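Local structure of cellulase (Clostridium cellulovorans, 6UI3) at residues A58-V63 / L324-P329; D282-T287 / V332-D337; K288-T293 / M299-W304. The protein is a broad-specificity endoglucanase that probably cleaves cellulose and related polysaccharides, the present chain being the glycoside hydrolase family 5 (GH5_4) domain of a longer protein. One frame throughout, in Å; residues are numbered along the deposited sequence. Where two conformers were deposited one is given.

Contact 1: A58-V63 / L324-P329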
ATOM      1  N   ALA A  58      -3.957   9.772  16.911  1.00 11.64           N
ATOM      2  CA  ALA A  58      -4.572  10.681  15.955  1.00 12.32           C
ATOM      3  C   ALA A  58      -5.734  10.058  15.192  1.00 12.46           C
ATOM      4  O   ALA A  58      -6.440  10.777  14.483  1.00 13.34           O
ATOM      5  CB  ALA A  58      -3.531  11.159  14.942  1.00 12.67           C
ATOM      6  N   GLY A  59      -5.952   8.752  15.322  1.00 11.75           N
ATOM      7  CA  GLY A  59      -7.099   8.098  14.721  1.00 11.57           C
ATOM      8  C   GLY A  59      -6.800   7.153  13.578  1.00 10.69           C
ATOM      9  O   GLY A  59      -7.747   6.631  12.974  1.00 11.66           O
ATOM     10  N   PHE A  60      -5.540   6.926  13.242  1.00  9.41           N
ATOM     11  CA  PHE A  60      -5.204   5.939  12.221  1.00  9.66           C
ATOM     12  C   PHE A  60      -5.297   4.524  12.784  1.00  9.63           C
ATOM     13  O   PHE A  60      -5.001   4.280  13.961  1.00 10.03           O
ATOM     14  CB  PHE A  60      -3.794   6.186  11.681  1.00  9.21           C
ATOM     15  CG  PHE A  60      -3.672   7.465  10.899  1.00  9.11           C
ATOM     16  CD1 PHE A  60      -3.229   8.629  11.503  1.00 10.20           C
ATOM     17  CD2 PHE A  60      -3.994   7.498   9.548  1.00  9.53           C
ATOM     18  CE1 PHE A  60      -3.136   9.807  10.770  1.00 10.44           C
ATOM     19  CE2 PHE A  60      -3.897   8.675   8.820  1.00 10.18           C
ATOM     20  CZ  PHE A  60      -3.464   9.817   9.432  1.00 10.42           C
ATOM     21  N   ASN A  61      -5.661   3.577  11.916  1.00  8.76           N
ATOM     22  CA  ASN A  61      -5.860   2.192  12.303  1.00  8.81           C
ATOM     23  C   ASN A  61      -5.051   1.196  11.489  1.00  9.23           C
ATOM     24  O   ASN A  61      -5.031   0.009  11.847  1.00  9.22           O
ATOM     25  CB  ASN A  61      -7.349   1.837  12.141  1.00 13.03           C
ATOM     26  CG  ASN A  61      -7.762   0.653  12.952  1.00 15.41           C
ATOM     27  OD1 ASN A  61      -7.531   0.605  14.162  1.00 16.74           O
ATOM     28  ND2 ASN A  61      -8.435  -0.292  12.313  1.00 13.96           N
ATOM     29  N   THR A  62      -4.424   1.623  10.390  1.00  8.41           N
ATOM     30  CA  THR A  62      -3.708   0.748   9.471  1.00  8.13           C
ATOM     31  C   THR A  62      -2.434   1.442   9.011  1.00  8.18           C
ATOM     32  O   THR A  62      -2.474   2.627   8.639  1.00  8.67           O
ATOM     33  CB  THR A  62      -4.576   0.448   8.233  1.00  9.38           C
ATOM     34  OG1 THR A  62      -5.710  -0.338   8.595  1.00  9.71           O
ATOM     35  CG2 THR A  62      -3.789  -0.308   7.163  1.00 10.12           C
ATOM     36  N   VAL A  63      -1.316   0.716   9.016  1.00  7.45           N
ATOM     37  CA  VAL A  63      -0.050   1.215   8.494  1.00  8.04           C
ATOM     38  C   VAL A  63       0.485   0.252   7.442  1.00  7.82           C
ATOM     39  O   VAL A  63       0.675  -0.943   7.711  1.00  8.51           O
ATOM     40  CB  VAL A  63       1.005   1.426   9.598  1.00  9.34           C
ATOM     41  CG1 VAL A  63       2.355   1.810   8.977  1.00 10.83           C
ATOM     42  CG2 VAL A  63       0.554   2.490  10.595  1.00 10.72           C
ATOM     43  N   LEU A 324       7.223  14.505  16.066  1.00 12.04           N
ATOM     44  CA  LEU A 324       5.971  13.771  16.269  1.00 13.53           C
ATOM     45  C   LEU A 324       4.759  14.695  16.327  1.00 12.71           C
ATOM     46  O   LEU A 324       3.877  14.545  17.169  1.00 14.68           O
ATOM     47  CB  LEU A 324       6.010  12.869  17.503  1.00 16.28           C
ATOM     48  CG  LEU A 324       7.193  11.935  17.652  1.00 21.02           C
ATOM     49  CD1 LEU A 324       7.063  11.077  18.897  1.00 25.14           C
ATOM     50  CD2 LEU A 324       7.243  11.091  16.458  1.00 20.21           C
ATOM     51  N   THR A 325       4.703  15.626  15.395  1.00 12.20           N
ATOM     52  CA  THR A 325       3.629  16.600  15.325  1.00 12.40           C
ATOM     53  C   THR A 325       2.922  16.495  13.984  1.00 10.48           C
ATOM     54  O   THR A 325       3.421  15.904  13.033  1.00 10.83           O
ATOM     55  CB  THR A 325       4.181  18.023  15.493  1.00 14.93           C
ATOM     56  OG1 THR A 325       5.116  18.308  14.442  1.00 17.45           O
ATOM     57  CG2 THR A 325       4.868  18.178  16.849  1.00 18.56           C
ATOM     58  N   PHE A 326       1.744  17.106  13.916  1.00 10.38           N
ATOM     59  CA  PHE A 326       0.954  17.193  12.689  1.00  9.17           C
ATOM     60  C   PHE A 326       0.818  18.657  12.302  1.00  9.50           C
ATOM     61  O   PHE A 326      -0.020  19.371  12.869  1.00 10.43           O
ATOM     62  CB  PHE A 326      -0.437  16.577  12.886  1.00 11.11           C
ATOM     63  CG  PHE A 326      -0.419  15.098  13.126  1.00 10.95           C
ATOM     64  CD1 PHE A 326      -0.463  14.592  14.411  1.00 13.70           C
ATOM     65  CD2 PHE A 326      -0.370  14.215  12.068  1.00 11.06           C
ATOM     66  CE1 PHE A 326      -0.446  13.233  14.626  1.00 14.75           C
ATOM     67  CE2 PHE A 326      -0.351  12.845  12.293  1.00 12.41           C
ATOM     68  CZ  PHE A 326      -0.388  12.363  13.555  1.00 14.04           C
ATOM     69  N   PRO A 327       1.601  19.164  11.352  1.00  8.87           N
ATOM     70  CA  PRO A 327       1.475  20.587  10.999  1.00 10.02           C
ATOM     71  C   PRO A 327       0.202  20.908  10.231  1.00  8.93           C
ATOM     72  O   PRO A 327      -0.187  22.074  10.158  1.00  9.85           O
ATOM     73  CB  PRO A 327       2.729  20.869  10.161  1.00 11.96           C
ATOM     74  CG  PRO A 327       3.134  19.555   9.649  1.00 13.28           C
ATOM     75  CD  PRO A 327       2.769  18.534  10.712  1.00 10.08           C
ATOM     76  N   TYR A 328      -0.431  19.900   9.642  1.00  8.21           N
ATOM     77  CA  TYR A 328      -1.671  20.036   8.871  1.00  7.68           C
ATOM     78  C   TYR A 328      -2.722  19.134   9.514  1.00  8.01           C
ATOM     79  O   TYR A 328      -3.184  18.156   8.911  1.00  8.94           O
ATOM     80  CB  TYR A 328      -1.472  19.685   7.391  1.00  9.53           C
ATOM     81  CG  TYR A 328      -0.203  20.281   6.841  1.00 10.27           C
ATOM     82  CD1 TYR A 328       0.013  21.644   6.902  1.00 13.35           C
ATOM     83  CD2 TYR A 328       0.814  19.469   6.331  1.00 10.78           C
ATOM     84  CE1 TYR A 328       1.200  22.206   6.460  1.00 15.66           C
ATOM     85  CE2 TYR A 328       1.992  20.020   5.885  1.00 12.36           C
ATOM     86  CZ  TYR A 328       2.186  21.381   5.948  1.00 16.08           C
ATOM     87  OH  TYR A 328       3.373  21.956   5.525  1.00 19.36           O
ATOM     88  N   PRO A 329      -3.115  19.428  10.759  1.00  8.74           N
ATOM     89  CA  PRO A 329      -4.105  18.558  11.418  1.00  8.65           C
ATOM     90  C   PRO A 329      -5.425  18.527  10.674  1.00  9.08           C
ATOM     91  O   PRO A 329      -6.173  17.535  10.780  1.00  9.18           O
ATOM     92  CB  PRO A 329      -4.231  19.164  12.823  1.00  9.77           C
ATOM     93  CG  PRO A 329      -3.929  20.636  12.623  1.00  9.60           C
ATOM     94  CD  PRO A 329      -2.813  20.626  11.570  1.00  9.25           C
TER
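Phe326 and Phe60 reach toward each other from their two backbones without stacking. Their ring planes are turned by only about 20°, yet the rings are displaced too far to the side to overlap. CE1 of Phe60 stands 4.4 Å from CE2 of Phe326, and each atom approaches the other ring obliquely. The firmer touch is made by Ala58. Its CB lies 3.6 Å from Phe326 CZ and 3.7 Å from Phe326 CE1, so the methyl group straddles the bond between them at the far end of the ring. The first torsion of Phe326 explains this reach: CG stands opposite the carbonyl carbon (chi1 -66°), which carries the phenyl group from its loop across to the end of helix 49-58.

The interface is small and wholly apolar, burying 91 Å² in all. Ala58 stands just before Gly59, whose positive phi and two bonds back into the last turn form a Schellman motif, and the chain then leads past Phe60 into strand 62-65. Phe326 also rests on Thr54 and Val332, while Phe60 packs edge-to-face with Trp27 and touches Val332 and Met335. The arrangement belongs to the seam of a (beta/alpha)8, or TIM, barrel, where the loop leading from the eighth strand into the final helix packs against the turn that joins the first barrel helix to the second strand.

Contact 2: D282-T287 / V332-D337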
ATOM      1  N   ASP A 282      -7.973  23.603  -0.496  1.00  7.96           N
ATOM      2  CA  ASP A 282      -8.200  22.636  -1.564  1.00  7.86           C
ATOM      3  C   ASP A 282      -7.822  21.228  -1.139  1.00  7.82           C
ATOM      4  O   ASP A 282      -8.501  20.262  -1.511  1.00  7.77           O
ATOM      5  CB  ASP A 282      -7.417  23.050  -2.803  1.00  8.53           C
ATOM      6  CG  ASP A 282      -7.952  24.316  -3.416  1.00 10.25           C
ATOM      7  OD1 ASP A 282      -9.074  24.260  -3.967  1.00  9.62           O
ATOM      8  OD2 ASP A 282      -7.255  25.357  -3.315  1.00 12.37           O
ATOM      9  N   ARG A 283      -6.730  21.083  -0.385  1.00  7.49           N
ATOM     10  CA  ARG A 283      -6.321  19.756   0.066  0.55  7.10           C
ATOM     11  C   ARG A 283      -7.323  19.182   1.064  1.00  7.02           C
ATOM     12  O   ARG A 283      -7.587  17.970   1.060  1.00  7.55           O
ATOM     13  CB  ARG A 283      -4.910  19.814   0.660  0.55  7.32           C
ATOM     14  CG  ARG A 283      -3.849  20.237  -0.350  0.55  7.46           C
ATOM     15  CD  ARG A 283      -2.506  19.575  -0.075  0.55  7.45           C
ATOM     16  NE  ARG A 283      -1.867  20.045   1.145  0.55  7.43           N
ATOM     17  CZ  ARG A 283      -0.904  19.391   1.786  0.55  7.60           C
ATOM     18  NH1 ARG A 283      -0.484  18.213   1.353  0.55  8.37           N
ATOM     19  NH2 ARG A 283      -0.372  19.918   2.876  0.55  8.36           N
ATOM     20  N   ILE A 284      -7.889  20.028   1.930  1.00  7.06           N
ATOM     21  CA  ILE A 284      -8.923  19.585   2.870  1.00  8.02           C
ATOM     22  C   ILE A 284     -10.140  19.087   2.106  1.00  7.73           C
ATOM     23  O   ILE A 284     -10.653  17.987   2.352  1.00  7.74           O
ATOM     24  CB  ILE A 284      -9.306  20.730   3.831  1.00  8.45           C
ATOM     25  CG1 ILE A 284      -8.135  21.069   4.760  1.00  9.87           C
ATOM     26  CG2 ILE A 284     -10.541  20.359   4.645  1.00  9.35           C
ATOM     27  CD1 ILE A 284      -8.316  22.384   5.518  1.00 10.70           C
ATOM     28  N   ASN A 285     -10.610  19.897   1.155  1.00  7.81           N
ATOM     29  CA  ASN A 285     -11.802  19.537   0.395  1.00  8.03           C
ATOM     30  C   ASN A 285     -11.575  18.277  -0.419  1.00  7.84           C
ATOM     31  O   ASN A 285     -12.432  17.388  -0.467  1.00  7.66           O
ATOM     32  CB  ASN A 285     -12.202  20.674  -0.549  1.00  8.40           C
ATOM     33  CG  ASN A 285     -12.591  21.943   0.171  1.00  9.39           C
ATOM     34  OD1 ASN A 285     -12.906  21.937   1.366  1.00 10.03           O
ATOM     35  ND2 ASN A 285     -12.596  23.042  -0.569  1.00  9.46           N
ATOM     36  N   PHE A 286     -10.407  18.173  -1.051  1.00  6.89           N
ATOM     37  CA  PHE A 286     -10.045  16.964  -1.777  1.00  7.02           C
ATOM     38  C   PHE A 286     -10.092  15.739  -0.882  1.00  6.95           C
ATOM     39  O   PHE A 286     -10.664  14.703  -1.247  1.00  7.15           O
ATOM     40  CB  PHE A 286      -8.636  17.142  -2.352  1.00  7.17           C
ATOM     41  CG  PHE A 286      -8.043  15.892  -2.979  1.00  6.94           C
ATOM     42  CD1 PHE A 286      -7.403  14.929  -2.217  1.00  7.93           C
ATOM     43  CD2 PHE A 286      -8.081  15.701  -4.351  1.00  7.25           C
ATOM     44  CE1 PHE A 286      -6.841  13.795  -2.827  1.00  8.52           C
ATOM     45  CE2 PHE A 286      -7.509  14.566  -4.943  1.00  8.64           C
ATOM     46  CZ  PHE A 286      -6.907  13.634  -4.186  1.00  8.53           C
ATOM     47  N   THR A 287      -9.457  15.829   0.282  1.00  6.60           N
ATOM     48  CA  THR A 287      -9.290  14.666   1.149  1.00  6.50           C
ATOM     49  C   THR A 287     -10.625  14.220   1.714  1.00  7.34           C
ATOM     50  O   THR A 287     -10.932  13.019   1.733  1.00  7.50           O
ATOM     51  CB  THR A 287      -8.271  14.986   2.244  1.00  7.33           C
ATOM     52  OG1 THR A 287      -7.007  15.298   1.649  1.00  7.73           O
ATOM     53  CG2 THR A 287      -8.089  13.829   3.192  1.00  8.12           C
ATOM     54  N   VAL A 332      -5.779  15.339   8.569  1.00  8.63           N
ATOM     55  CA  VAL A 332      -6.179  14.168   9.336  1.00  8.77           C
ATOM     56  C   VAL A 332      -7.663  14.252   9.656  1.00  8.63           C
ATOM     57  O   VAL A 332      -8.412  13.271   9.531  1.00 10.11           O
ATOM     58  CB  VAL A 332      -5.326  14.046  10.616  1.00 10.27           C
ATOM     59  CG1 VAL A 332      -5.770  12.852  11.432  1.00 11.81           C
ATOM     60  CG2 VAL A 332      -3.833  13.973  10.277  1.00 12.22           C
ATOM     61  N   GLN A 333      -8.126  15.435  10.066  1.00  8.87           N
ATOM     62  CA  GLN A 333      -9.539  15.598  10.375  1.00  9.22           C
ATOM     63  C   GLN A 333     -10.402  15.384   9.138  1.00  9.10           C
ATOM     64  O   GLN A 333     -11.517  14.865   9.245  1.00  9.75           O
ATOM     65  CB  GLN A 333      -9.788  16.976  10.993  1.00 10.58           C
ATOM     66  CG  GLN A 333     -11.193  17.141  11.556  1.00 13.67           C
ATOM     67  CD  GLN A 333     -11.488  16.157  12.667  1.00 15.45           C
ATOM     68  OE1 GLN A 333     -10.696  16.007  13.591  1.00 16.89           O
ATOM     69  NE2 GLN A 333     -12.607  15.462  12.563  1.00 16.29           N
ATOM     70  N   ALA A 334      -9.913  15.778   7.959  1.00  8.28           N
ATOM     71  CA  ALA A 334     -10.666  15.561   6.725  1.00  8.41           C
ATOM     72  C   ALA A 334     -10.845  14.078   6.441  1.00  8.70           C
ATOM     73  O   ALA A 334     -11.906  13.657   5.959  1.00  8.78           O
ATOM     74  CB  ALA A 334      -9.968  16.251   5.548  1.00  9.31           C
ATOM     75  N   MET A 335      -9.813  13.268   6.711  1.00  8.05           N
ATOM     76  CA  MET A 335      -9.956  11.826   6.563  1.00  8.31           C
ATOM     77  C   MET A 335     -11.013  11.291   7.512  1.00  9.63           C
ATOM     78  O   MET A 335     -11.868  10.492   7.114  1.00 10.31           O
ATOM     79  CB  MET A 335      -8.611  11.134   6.817  1.00  9.84           C
ATOM     80  CG  MET A 335      -7.527  11.463   5.794  1.00  9.59           C
ATOM     81  SD  MET A 335      -5.952  10.584   5.977  1.00 16.86           S
ATOM     82  CE  MET A 335      -4.830  11.837   5.419  1.00 22.43           C
ATOM     83  N   LYS A 336     -10.985  11.740   8.770  1.00  9.89           N
ATOM     84  CA  LYS A 336     -11.989  11.306   9.730  1.00 11.47           C
ATOM     85  C   LYS A 336     -13.377  11.734   9.299  1.00 12.38           C
ATOM     86  O   LYS A 336     -14.339  10.960   9.398  1.00 13.30           O
ATOM     87  CB  LYS A 336     -11.695  11.886  11.112  1.00 13.95           C
ATOM     88  CG  LYS A 336     -10.471  11.321  11.740  1.00 16.03           C
ATOM     89  CD  LYS A 336     -10.216  12.040  13.039  1.00 22.34           C
ATOM     90  CE  LYS A 336      -9.022  11.466  13.726  1.00 25.68           C
ATOM     91  NZ  LYS A 336      -8.728  12.230  14.968  1.00 27.19           N
ATOM     92  N   ASP A 337     -13.509  12.972   8.824  1.00 12.51           N
ATOM     93  CA  ASP A 337     -14.820  13.464   8.437  1.00 14.19           C
ATOM     94  C   ASP A 337     -15.341  12.730   7.211  1.00 13.91           C
ATOM     95  O   ASP A 337     -16.551  12.508   7.092  1.00 15.49           O
ATOM     96  CB  ASP A 337     -14.763  14.969   8.161  1.00 14.64           C
ATOM     97  CG  ASP A 337     -14.538  15.800   9.413  1.00 17.43           C
ATOM     98  OD1 ASP A 337     -14.662  15.285  10.544  1.00 18.43           O
ATOM     99  OD2 ASP A 337     -14.241  17.005   9.257  1.00 18.71           O
TER
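Thr287 lays its methyl group over the last helix, with CG2 3.6 Å from CG of Met335 and 3.9 Å from CB of Ala334. The two branches of the threonine do different work. CG2 stands anti to the backbone N and projects across the interface, whereas OG1, beside that N (chi1 -61°), turns back along its own helix and donates to Arg283 O at 2.8 Å. That carbonyl also takes the backbone N of Thr287, the two donors arriving from opposite faces of its plane. The buried hydroxyl is thus satisfied within the helix, and the bond fixes the rotation that points the methyl outward.

Ala334 sits where the backbones come nearest, its CA 5.8 Å from that of Thr287. Its short side chain lets the helices close up: CB rests 3.7 Å from the backbone O of Ile284 and 4.2 Å from Ile284 CG2, next to the threonine methyl. Met335 passes Thr287 at a slant and carries its sulfur inward, where its side chain also meets Trp303 of strand 301-305 and Ile25 of strand 25-29. At the outer side of the last helix, Gln333 NE2 donates to Asp337 OD1 at 2.9 Å, one turn on. The bond lies in the amide plane of the glutamine but meets the carboxylate from above its plane.

The segment axes approach to 8.5 Å and cross at -25°, both running in nearly the same direction. Such close, nearly parallel packing joins neighbouring helices in the outer layer of a TIM barrel, here the one following the seventh strand and the one following the eighth.

Contact 3: K288-T293 / M299-W304; sequences KFYVST and MPCLWW
Tyr290 meets Cys301 along one side of its ring. From CB, the side chain leaves helix 280-296 with CG anti to the backbone N (chi1 -168°), a torsion that brings the ring close to strand 301-305. CD1 is the first ring atom to reach the strand, 4.0 Å from Cys301 SG, and CE1 follows at 3.9 Å. The sulfur therefore sits beside the CD1-CE1 bond, 5.0 Å from the ring centroid and 90° off the ring normal. It lies in the ring plane: a sulfur-aromatic contact at the edge, where the C-H groups face the sulfur and the pi cloud does not. At the tip, OH is hydrogen-bonded to Ala223 O, which settles its polar end and helps to hold the ring in place. The ring is further held by stacking on Phe272 and by the edge-to-face partner Phe253.

This is the second half of a beta-alpha-beta crossover, in which strand 267-272 leads into helix 280-296 and the helix returns to the parallel strand 301-305; units of this kind build the (beta/alpha)8 barrel. Cys301 points from the strand toward the helix, and its SG stands opposite its carbonyl carbon, beside the backbone N (chi1 -64°), which sends the sulfur to the tyrosine. Its CB faces the next helical residue instead, 4.2 Å from Val291 CG2, and Val291 continues the apolar layer onto Phe272 and Phe339.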
ATOM      1  N   LYS A 288     -11.451  15.172   2.131  1.00  7.12           N
ATOM      2  CA  LYS A 288     -12.792  14.847   2.604  0.51  8.10           C
ATOM      3  C   LYS A 288     -13.598  14.157   1.507  1.00  7.80           C
ATOM      4  O   LYS A 288     -14.206  13.105   1.722  1.00  8.06           O
ATOM      5  CB  LYS A 288     -13.482  16.138   3.056  0.51 10.02           C
ATOM      6  CG  LYS A 288     -14.963  16.007   3.362  0.51 12.32           C
ATOM      7  CD  LYS A 288     -15.203  15.181   4.598  0.51 14.33           C
ATOM      8  CE  LYS A 288     -16.695  14.919   4.813  0.51 16.84           C
ATOM      9  NZ  LYS A 288     -17.504  16.152   4.983  0.51 18.69           N
ATOM     10  N   PHE A 289     -13.610  14.752   0.310  1.00  6.89           N
ATOM     11  CA  PHE A 289     -14.367  14.178  -0.795  1.00  7.02           C
ATOM     12  C   PHE A 289     -13.865  12.784  -1.138  1.00  7.38           C
ATOM     13  O   PHE A 289     -14.651  11.854  -1.350  1.00  7.62           O
ATOM     14  CB  PHE A 289     -14.271  15.077  -2.034  1.00  7.21           C
ATOM     15  CG  PHE A 289     -15.090  14.583  -3.175  1.00  6.97           C
ATOM     16  CD1 PHE A 289     -16.405  14.961  -3.303  1.00  8.80           C
ATOM     17  CD2 PHE A 289     -14.574  13.689  -4.085  1.00  7.41           C
ATOM     18  CE1 PHE A 289     -17.191  14.472  -4.338  1.00  9.37           C
ATOM     19  CE2 PHE A 289     -15.343  13.217  -5.131  1.00  8.13           C
ATOM     20  CZ  PHE A 289     -16.641  13.594  -5.250  1.00  8.80           C
ATOM     21  N   TYR A 290     -12.546  12.642  -1.244  1.00  6.70           N
ATOM     22  CA  TYR A 290     -11.933  11.380  -1.645  1.00  6.30           C
ATOM     23  C   TYR A 290     -12.282  10.274  -0.664  1.00  6.46           C
ATOM     24  O   TYR A 290     -12.766   9.206  -1.056  1.00  6.89           O
ATOM     25  CB  TYR A 290     -10.414  11.585  -1.721  1.00  6.98           C
ATOM     26  CG  TYR A 290      -9.641  10.482  -2.389  1.00  6.64           C
ATOM     27  CD1 TYR A 290      -9.489   9.236  -1.782  1.00  7.30           C
ATOM     28  CD2 TYR A 290      -9.046  10.686  -3.617  1.00  7.31           C
ATOM     29  CE1 TYR A 290      -8.780   8.220  -2.397  1.00  7.04           C
ATOM     30  CE2 TYR A 290      -8.333   9.666  -4.239  1.00  8.12           C
ATOM     31  CZ  TYR A 290      -8.195   8.438  -3.612  1.00  7.71           C
ATOM     32  OH  TYR A 290      -7.480   7.400  -4.196  1.00  7.52           O
ATOM     33  N   VAL A 291     -12.044  10.508   0.624  1.00  6.79           N
ATOM     34  CA  VAL A 291     -12.301   9.465   1.607  1.00  7.09           C
ATOM     35  C   VAL A 291     -13.793   9.178   1.703  1.00  7.93           C
ATOM     36  O   VAL A 291     -14.199   8.022   1.865  1.00  8.02           O
ATOM     37  CB  VAL A 291     -11.651   9.791   2.963  1.00  7.34           C
ATOM     38  CG1 VAL A 291     -11.997   8.738   4.003  1.00  8.70           C
ATOM     39  CG2 VAL A 291     -10.141   9.880   2.799  1.00  7.73           C
ATOM     40  N   SER A 292     -14.644  10.208   1.629  1.00  8.34           N
ATOM     41  CA  SER A 292     -16.081   9.956   1.656  0.62  8.47           C
ATOM     42  C   SER A 292     -16.505   9.052   0.505  1.00  8.43           C
ATOM     43  O   SER A 292     -17.297   8.116   0.691  1.00  9.26           O
ATOM     44  CB  SER A 292     -16.847  11.271   1.596  0.62 10.03           C
ATOM     45  OG  SER A 292     -18.238  11.019   1.488  0.62 12.48           O
ATOM     46  N   THR A 293     -16.013   9.331  -0.696  1.00  7.71           N
ATOM     47  CA  THR A 293     -16.377   8.543  -1.867  1.00  8.59           C
ATOM     48  C   THR A 293     -15.889   7.109  -1.725  1.00  8.36           C
ATOM     49  O   THR A 293     -16.635   6.159  -1.984  1.00  9.17           O
ATOM     50  CB  THR A 293     -15.797   9.207  -3.127  1.00  9.37           C
ATOM     51  OG1 THR A 293     -16.290  10.546  -3.235  1.00  9.85           O
ATOM     52  CG2 THR A 293     -16.207   8.444  -4.376  1.00 11.32           C
ATOM     53  N   MET A 299     -13.961   1.051   0.708  1.00  8.16           N
ATOM     54  CA  MET A 299     -12.546   1.005   0.387  0.71  7.74           C
ATOM     55  C   MET A 299     -11.734   1.810   1.387  1.00  7.80           C
ATOM     56  O   MET A 299     -11.850   3.050   1.409  1.00  8.17           O
ATOM     57  CB  MET A 299     -12.328   1.538  -1.027  0.71  7.92           C
ATOM     58  CG  MET A 299     -13.179   0.803  -2.039  0.71  8.80           C
ATOM     59  SD  MET A 299     -13.004   1.414  -3.712  0.71 10.09           S
ATOM     60  CE  MET A 299     -14.247   0.502  -4.588  0.71 11.04           C
ATOM     61  N   PRO A 300     -10.896   1.180   2.203  1.00  7.88           N
ATOM     62  CA  PRO A 300     -10.017   1.963   3.077  1.00  8.57           C
ATOM     63  C   PRO A 300      -8.993   2.728   2.256  1.00  8.06           C
ATOM     64  O   PRO A 300      -8.558   2.282   1.187  1.00  8.57           O
ATOM     65  CB  PRO A 300      -9.338   0.913   3.966  1.00 10.34           C
ATOM     66  CG  PRO A 300      -9.722  -0.385   3.463  1.00 13.57           C
ATOM     67  CD  PRO A 300     -10.729  -0.271   2.379  1.00  8.89           C
ATOM     68  N   CYS A 301      -8.623   3.908   2.763  1.00  7.36           N
ATOM     69  CA  CYS A 301      -7.674   4.806   2.118  1.00  7.74           C
ATOM     70  C   CYS A 301      -6.441   4.981   2.990  1.00  8.05           C
ATOM     71  O   CYS A 301      -6.556   5.270   4.182  1.00  9.35           O
ATOM     72  CB  CYS A 301      -8.299   6.179   1.876  1.00  8.04           C
ATOM     73  SG  CYS A 301      -9.696   6.157   0.739  1.00  8.18           S
ATOM     74  N   LEU A 302      -5.271   4.797   2.396  1.00  6.53           N
ATOM     75  CA  LEU A 302      -4.000   4.909   3.101  1.00  7.21           C
ATOM     76  C   LEU A 302      -3.189   6.056   2.510  1.00  7.12           C
ATOM     77  O   LEU A 302      -2.727   5.970   1.372  1.00  7.53           O
ATOM     78  CB  LEU A 302      -3.228   3.596   2.988  1.00  8.51           C
ATOM     79  CG  LEU A 302      -3.760   2.382   3.741  1.00 11.78           C
ATOM     80  CD1 LEU A 302      -5.099   1.905   3.372  1.00 14.11           C
ATOM     81  CD2 LEU A 302      -2.774   1.228   3.562  1.00 13.06           C
ATOM     82  N   TRP A 303      -3.011   7.128   3.276  1.00  6.63           N
ATOM     83  CA  TRP A 303      -2.249   8.285   2.817  1.00  7.12           C
ATOM     84  C   TRP A 303      -0.769   7.933   2.680  1.00  6.95           C
ATOM     85  O   TRP A 303      -0.189   7.280   3.547  1.00  7.42           O
ATOM     86  CB  TRP A 303      -2.428   9.441   3.814  1.00  6.88           C
ATOM     87  CG  TRP A 303      -1.713  10.725   3.419  1.00  7.38           C
ATOM     88  CD1 TRP A 303      -0.391  10.987   3.570  1.00  7.21           C
ATOM     89  CD2 TRP A 303      -2.288  11.910   2.850  1.00  6.73           C
ATOM     90  NE1 TRP A 303      -0.100  12.239   3.099  1.00  7.18           N
ATOM     91  CE2 TRP A 303      -1.245  12.839   2.669  1.00  6.65           C
ATOM     92  CE3 TRP A 303      -3.575  12.272   2.468  1.00  7.85           C
ATOM     93  CZ2 TRP A 303      -1.455  14.099   2.132  1.00  7.59           C
ATOM     94  CZ3 TRP A 303      -3.782  13.534   1.951  1.00  8.35           C
ATOM     95  CH2 TRP A 303      -2.725  14.432   1.801  1.00  8.75           C
ATOM     96  N   TRP A 304      -0.157   8.395   1.588  1.00  6.19           N
ATOM     97  CA  TRP A 304       1.291   8.227   1.381  1.00  6.38           C
ATOM     98  C   TRP A 304       2.051   9.340   2.092  1.00  6.49           C
ATOM     99  O   TRP A 304       2.078  10.475   1.625  1.00  7.39           O
ATOM    100  CB  TRP A 304       1.645   8.238  -0.108  1.00  7.21           C
ATOM    101  CG  TRP A 304       3.122   8.042  -0.323  1.00  7.78           C
ATOM    102  CD1 TRP A 304       4.062   9.009  -0.539  1.00  8.23           C
ATOM    103  CD2 TRP A 304       3.820   6.799  -0.314  1.00  6.95           C
ATOM    104  NE1 TRP A 304       5.312   8.439  -0.651  1.00  7.96           N
ATOM    105  CE2 TRP A 304       5.188   7.078  -0.529  1.00  6.96           C
ATOM    106  CE3 TRP A 304       3.426   5.469  -0.151  1.00  7.19           C
ATOM    107  CZ2 TRP A 304       6.144   6.080  -0.577  1.00  7.80           C
ATOM    108  CZ3 TRP A 304       4.375   4.487  -0.206  1.00  8.15           C
ATOM    109  CH2 TRP A 304       5.714   4.789  -0.421  1.00  8.19           C
TER

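How the contacts relate
Contacts 2 and 3 are buried and share helix 280-296, which packs on helix 329-339 through contact 2 and on strand 301-305 through contact 3. Contact 1 is only partly buried and lies where the end of helix 49-58 meets the loop before the last helix. It is tied to contact 2 by a weak hydrogen bond between Lys336 NZ and Ala58 O and by the cation-pi pair of Tyr328 with Arg283. Thr287 of contact 2 also touches Trp303 of contact 3. Apolar touches carry all three, but the groups change with position: phenyl rings and a methyl at the barrel seam, aliphatic groups and a backbone carbonyl between helices, and a cysteine sulfur against a tyrosine edge between helix and strand.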